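Local coordinates for flagellar hook protein FlgE (PDB 5AY6), which builds the flagellar hook, the curved tube that probably serves as a universal joint between motor and filament, and is represented here by a central fragment, at residues D166-I171 with T182-M187; S151-A156 with Y197-A202. All blocks are in the same frame, centred on the assembly; numbering follows the deposited sequence.

Contact 1. Residues D166-I171 with T182-M187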
loop_
_atom_site.group_PDB
_atom_site.type_symbol
_atom_site.label_atom_id
_atom_site.label_comp_id
_atom_site.label_asym_id
_atom_site.label_seq_id
_atom_site.Cartn_x
_atom_site.Cartn_y
_atom_site.Cartn_z
ATOM N N ASP A 166 7.913 -0.667 7.679
ATOM C CA ASP A 166 8.896 0.355 8.052
ATOM C C ASP A 166 8.744 0.732 9.516
ATOM O O ASP A 166 9.709 1.121 10.176
ATOM C CB ASP A 166 8.746 1.609 7.192
ATOM C CG ASP A 166 9.242 1.411 5.786
ATOM O OD1 ASP A 166 10.187 0.614 5.597
ATOM O OD2 ASP A 166 8.686 2.052 4.870
ATOM N N PHE A 167 7.519 0.641 10.018
ATOM C CA PHE A 167 7.266 0.955 11.413
ATOM C C PHE A 167 5.968 0.331 11.886
ATOM O O PHE A 167 5.035 0.143 11.106
ATOM C CB PHE A 167 7.232 2.469 11.632
ATOM C CG PHE A 167 7.388 2.872 13.074
ATOM C CD1 PHE A 167 8.535 2.534 13.781
ATOM C CD2 PHE A 167 6.393 3.585 13.720
ATOM C CE1 PHE A 167 8.684 2.902 15.108
ATOM C CE2 PHE A 167 6.539 3.960 15.049
ATOM C CZ PHE A 167 7.683 3.615 15.742
ATOM N N GLU A 168 5.920 0.010 13.173
ATOM C CA GLU A 168 4.736 -0.586 13.766
ATOM C C GLU A 168 4.403 0.048 15.110
ATOM O O GLU A 168 5.291 0.438 15.875
ATOM C CB GLU A 168 4.918 -2.095 13.943
ATOM C CG GLU A 168 5.062 -2.871 12.653
ATOM C CD GLU A 168 4.974 -4.372 12.875
ATOM O OE1 GLU A 168 5.627 -4.881 13.811
ATOM O OE2 GLU A 168 4.240 -5.039 12.117
ATOM N N VAL A 169 3.109 0.149 15.384
ATOM C CA VAL A 169 2.622 0.541 16.699
ATOM C C VAL A 169 1.782 -0.593 17.270
ATOM O O VAL A 169 0.761 -0.950 16.695
ATOM C CB VAL A 169 1.777 1.821 16.635
ATOM C CG1 VAL A 169 1.256 2.180 18.022
ATOM C CG2 VAL A 169 2.595 2.960 16.054
ATOM N N GLN A 170 2.217 -1.180 18.378
ATOM C CA GLN A 170 1.447 -2.250 18.991
ATOM C C GLN A 170 0.370 -1.690 19.908
ATOM O O GLN A 170 0.619 -0.782 20.703
ATOM C CB GLN A 170 2.350 -3.216 19.767
ATOM C CG GLN A 170 3.273 -4.043 18.886
ATOM C CD GLN A 170 3.741 -5.319 19.563
ATOM O OE1 GLN A 170 3.706 -5.438 20.789
ATOM N NE2 GLN A 170 4.164 -6.290 18.762
ATOM N N ILE A 171 -0.833 -2.236 19.779
ATOM C CA ILE A 171 -1.977 -1.774 20.550
ATOM C C ILE A 171 -2.596 -2.931 21.328
ATOM O O ILE A 171 -3.379 -3.710 20.780
ATOM C CB ILE A 171 -3.042 -1.145 19.643
ATOM C CG1 ILE A 171 -2.424 -0.070 18.753
ATOM C CG2 ILE A 171 -4.158 -0.554 20.481
ATOM C CD1 ILE A 171 -3.368 0.466 17.696
ATOM N N THR A 182 -3.333 -8.551 21.043
ATOM C CA THR A 182 -2.486 -7.513 20.479
ATOM C C THR A 182 -2.939 -7.163 19.071
ATOM O O THR A 182 -2.975 -8.016 18.183
ATOM C CB THR A 182 -1.006 -7.927 20.461
ATOM O OG1 THR A 182 -0.557 -8.134 21.805
ATOM C CG2 THR A 182 -0.165 -6.836 19.816
ATOM N N VAL A 183 -3.310 -5.903 18.887
ATOM C CA VAL A 183 -3.611 -5.369 17.569
ATOM C C VAL A 183 -2.430 -4.503 17.171
ATOM O O VAL A 183 -1.870 -3.795 18.001
ATOM C CB VAL A 183 -4.936 -4.569 17.569
ATOM C CG1 VAL A 183 -5.097 -3.754 16.293
ATOM C CG2 VAL A 183 -6.109 -5.520 17.746
ATOM N N THR A 184 -2.014 -4.596 15.914
ATOM C CA THR A 184 -0.849 -3.852 15.472
ATOM C C THR A 184 -1.198 -2.944 14.306
ATOM O O THR A 184 -1.943 -3.325 13.406
ATOM C CB THR A 184 0.303 -4.801 15.066
ATOM O OG1 THR A 184 0.593 -5.685 16.152
ATOM C CG2 THR A 184 1.562 -4.016 14.728
ATOM N N LEU A 185 -0.674 -1.726 14.347
ATOM C CA LEU A 185 -0.747 -0.825 13.211
ATOM C C LEU A 185 0.583 -0.891 12.468
ATOM O O LEU A 185 1.606 -0.429 12.979
ATOM C CB LEU A 185 -1.050 0.604 13.666
ATOM C CG LEU A 185 -1.005 1.701 12.598
ATOM C CD1 LEU A 185 -1.995 1.425 11.480
ATOM C CD2 LEU A 185 -1.271 3.071 13.232
ATOM N N SER A 186 0.565 -1.481 11.277
ATOM C CA SER A 186 1.776 -1.692 10.492
ATOM C C SER A 186 1.793 -0.745 9.306
ATOM O O SER A 186 0.791 -0.604 8.603
ATOM C CB SER A 186 1.864 -3.147 10.013
ATOM O OG SER A 186 1.918 -4.031 11.117
ATOM N N MET A 187 2.925 -0.092 9.084
ATOM C CA MET A 187 2.982 0.950 8.074
ATOM C C MET A 187 4.243 0.911 7.219
ATOM O O MET A 187 5.324 0.526 7.675
ATOM C CB MET A 187 2.846 2.323 8.735
ATOM C CG MET A 187 1.415 2.668 9.133
ATOM S SD MET A 187 1.343 4.050 10.270
ATOM C CE MET A 187 2.250 3.379 11.661
#
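The antiparallel beta hairpin of strands 167-174 and 180-189 pairs Phe167 with Met187, Val169 with Leu185 and Ile171 with Val183 as hydrogen-bonded pairs, at the edge of a five-stranded sheet in the part of the chain matching the FlaE D2 family. Its central pair is joined both ways, Val169 N to Leu185 O and Leu185 N to Val169 O at 2.9 Å each, the second almost straight at 175°. At the start of the first strand a classic beta bulge sets two residues against one: Met187 O accepts from Asp166 N at 2.9 Å, in the carbonyl plane, and from Phe167 N at 3.2 Å. The Asp166 carboxylate turns to the backbone N of Lys189. Phe167, Val169, Ile171, Val183, Leu185 and Met187 lie on the apolar face, Phe167 turning its ring away from the partner strand. Here the CB atoms of Val169 and Leu185 lie 4.3 Å apart; bent at its last torsion, Met187 brings CE to 4.4 Å from Val169 CG2. Strands 6-12 and 298-304 pack on this face through Val9 and Val299, which touch Val169.

The other face is polar. Glu168, with CG anti to its carbonyl carbon (chi1 -65°) and the chain extended beyond, reaches alongside Ser186, whose OG donates to Glu168 OE2 at 2.7 Å. The hydroxyl meets the anti side of that oxygen, 29° out of the carboxylate plane. Arg201 of the next strand holds both ends of this bond, with a salt bridge to Glu168 OE2 and a hydrogen bond to Ser186 OG. Farther along, Gln170 and Thr184 run side by side, pointing the same way, while the Gln170 side chain crosses that of Thr182 obliquely, CD 4.2 Å from Thr182 CG2.

Contact 2. Residues S151-A156 with Y197-A202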
loop_
_atom_site.group_PDB
_atom_site.type_symbol
_atom_site.label_atom_id
_atom_site.label_comp_id
_atom_site.label_asym_id
_atom_site.label_seq_id
_atom_site.Cartn_x
_atom_site.Cartn_y
_atom_site.Cartn_z
ATOM N N SER A 151 1.290 -8.691 1.734
ATOM C CA SER A 151 1.109 -7.585 2.668
ATOM C C SER A 151 1.976 -7.696 3.911
ATOM O O SER A 151 2.761 -8.633 4.054
ATOM C CB SER A 151 -0.358 -7.496 3.082
ATOM O OG SER A 151 -0.729 -8.633 3.841
ATOM N N MET A 152 1.841 -6.722 4.804
ATOM C CA MET A 152 2.561 -6.758 6.067
ATOM C C MET A 152 1.940 -7.805 6.999
ATOM O O MET A 152 2.624 -8.375 7.847
ATOM C CB MET A 152 2.574 -5.373 6.717
ATOM C CG MET A 152 3.272 -4.316 5.870
ATOM S SD MET A 152 3.266 -2.671 6.616
ATOM C CE MET A 152 1.871 -1.936 5.762
ATOM N N SER A 153 0.651 -8.076 6.828
ATOM C CA SER A 153 0.011 -9.134 7.598
ATOM C C SER A 153 0.507 -10.501 7.125
ATOM O O SER A 153 0.660 -11.426 7.925
ATOM C CB SER A 153 -1.513 -9.042 7.495
ATOM O OG SER A 153 -1.985 -7.845 8.099
ATOM N N ASP A 154 0.772 -10.628 5.827
ATOM C CA ASP A 154 1.352 -11.868 5.296
ATOM C C ASP A 154 2.724 -12.094 5.917
ATOM O O ASP A 154 3.097 -13.219 6.251
ATOM C CB ASP A 154 1.474 -11.816 3.771
ATOM C CG ASP A 154 0.133 -11.879 3.071
ATOM O OD1 ASP A 154 -0.780 -12.566 3.579
ATOM O OD2 ASP A 154 -0.006 -11.241 2.003
ATOM N N TYR A 155 3.465 -11.004 6.073
ATOM C CA TYR A 155 4.808 -11.051 6.637
ATOM C C TYR A 155 4.789 -11.473 8.105
ATOM O O TYR A 155 5.622 -12.271 8.541
ATOM C CB TYR A 155 5.486 -9.691 6.478
ATOM C CG TYR A 155 6.793 -9.566 7.218
ATOM C CD1 TYR A 155 7.964 -10.100 6.692
ATOM C CD2 TYR A 155 6.862 -8.909 8.442
ATOM C CE1 TYR A 155 9.162 -9.990 7.367
ATOM C CE2 TYR A 155 8.057 -8.793 9.122
ATOM C CZ TYR A 155 9.203 -9.339 8.578
ATOM O OH TYR A 155 10.399 -9.230 9.246
ATOM N N ALA A 156 3.834 -10.941 8.862
ATOM C CA ALA A 156 3.695 -11.294 10.266
ATOM C C ALA A 156 3.418 -12.785 10.433
ATOM O O ALA A 156 3.876 -13.414 11.386
ATOM C CB ALA A 156 2.583 -10.470 10.915
ATOM N N TYR A 197 1.421 3.526 3.473
ATOM C CA TYR A 197 0.486 2.405 3.350
ATOM C C TYR A 197 0.344 1.748 4.716
ATOM O O TYR A 197 1.344 1.425 5.360
ATOM C CB TYR A 197 0.966 1.383 2.312
ATOM C CG TYR A 197 1.045 1.910 0.897
ATOM C CD1 TYR A 197 0.333 3.041 0.515
ATOM C CD2 TYR A 197 1.825 1.273 -0.059
ATOM C CE1 TYR A 197 0.398 3.523 -0.778
ATOM C CE2 TYR A 197 1.900 1.752 -1.355
ATOM C CZ TYR A 197 1.183 2.874 -1.710
ATOM O OH TYR A 197 1.243 3.351 -2.999
ATOM N N ALA A 198 -0.893 1.562 5.167
ATOM C CA ALA A 198 -1.131 1.081 6.524
ATOM C C ALA A 198 -2.018 -0.153 6.574
ATOM O O ALA A 198 -2.886 -0.346 5.725
ATOM C CB ALA A 198 -1.744 2.190 7.364
ATOM N N GLU A 199 -1.775 -0.996 7.572
ATOM C CA GLU A 199 -2.662 -2.110 7.873
ATOM C C GLU A 199 -2.918 -2.175 9.368
ATOM O O GLU A 199 -2.021 -1.929 10.176
ATOM C CB GLU A 199 -2.075 -3.444 7.390
ATOM C CG GLU A 199 -1.793 -3.494 5.900
ATOM C CD GLU A 199 -1.028 -4.736 5.475
ATOM O OE1 GLU A 199 -1.238 -5.822 6.063
ATOM O OE2 GLU A 199 -0.212 -4.620 4.541
ATOM N N LEU A 200 -4.154 -2.486 9.729
ATOM C CA LEU A 200 -4.469 -2.882 11.088
ATOM C C LEU A 200 -4.582 -4.400 11.091
ATOM O O LEU A 200 -5.141 -4.979 10.165
ATOM C CB LEU A 200 -5.759 -2.223 11.572
ATOM C CG LEU A 200 -5.616 -0.756 11.988
ATOM C CD1 LEU A 200 -6.987 -0.124 12.163
ATOM C CD2 LEU A 200 -4.805 -0.649 13.268
ATOM N N ARG A 201 -4.033 -5.046 12.112
ATOM C CA ARG A 201 -4.010 -6.500 12.137
ATOM C C ARG A 201 -3.994 -7.044 13.556
ATOM O O ARG A 201 -3.357 -6.479 14.444
ATOM C CB ARG A 201 -2.791 -7.028 11.365
ATOM C CG ARG A 201 -1.448 -6.566 11.932
ATOM C CD ARG A 201 -0.269 -6.966 11.044
ATOM N NE ARG A 201 1.014 -6.660 11.678
ATOM C CZ ARG A 201 1.592 -7.435 12.591
ATOM N NH1 ARG A 201 0.997 -8.554 12.978
ATOM N NH2 ARG A 201 2.761 -7.093 13.123
ATOM N N ALA A 202 -4.710 -8.143 13.756
ATOM C CA ALA A 202 -4.625 -8.912 14.985
ATOM C C ALA A 202 -3.509 -9.930 14.827
ATOM O O ALA A 202 -2.957 -10.078 13.740
ATOM C CB ALA A 202 -5.948 -9.603 15.286
#
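Glu199 rises from strand 197-202 into the first turn of helix 152-157, and its carboxylate takes the backbone N-H groups of Met152 and Ser153, which lack a backbone acceptor within the helix. Its CB starts the climb from the strand, and CG, anti to the carbonyl carbon (chi1 -59°), passes Met152 CE at 4.0 Å. With the chain extended beyond, CD comes to 3.6 Å from Met152 N. At the tip OE2 accepts from Met152 N at 2.9 Å, a nearly straight bond (167°), and OE1 takes both Ser153 N and Ser153 OG. The two backbone donors arrive on the syn sides of their oxygens, whereas the hydroxyl lies nearly along the C-O axis. Tyr145 OH and Gln214 NE2 add a further bond each to OE2 and OE1.

Ser151 N-caps the helix and forms a capping box with Asp154: Asp154 N donates to Ser151 OG at 3.2 Å, Ser151 N to Asp154 OD2. One turn on, Ala156 CB sits over one face of the Arg201 guanidinium, 3.2 Å from NH1, while that group's NH2 salt-bridges Glu168. A glutamine in place of Glu199, lacking the negative charge, would probably leave one of the two N-H groups facing an amide N-H instead of an acceptor. A buried carboxylate gripped by donors on both oxygens, at the start of a helix, is likely to be stabilised in its ionised form.

How the contacts relate
Both contacts use one five-stranded sheet: contact 1 joins its edge strand 167-174 to strand 180-189, and contact 2 sets helix 152-157 against strand 197-202, the neighbour of strand 180-189. Contact 2 is buried and largely side chain to backbone, with a carboxylate meeting a helix start. Contact 1 is partly buried and relies on regular strand pairing, with one apolar face and one polar face that grades to exposed Gln170. They meet on that polar face, where Arg201 of contact 2 reaches the Glu168-Ser186 pair of contact 1, and Met152 CE packs 3.3 Å from Ser186 O. In sequence, contact 1 is nested within the loop that contact 2 closes.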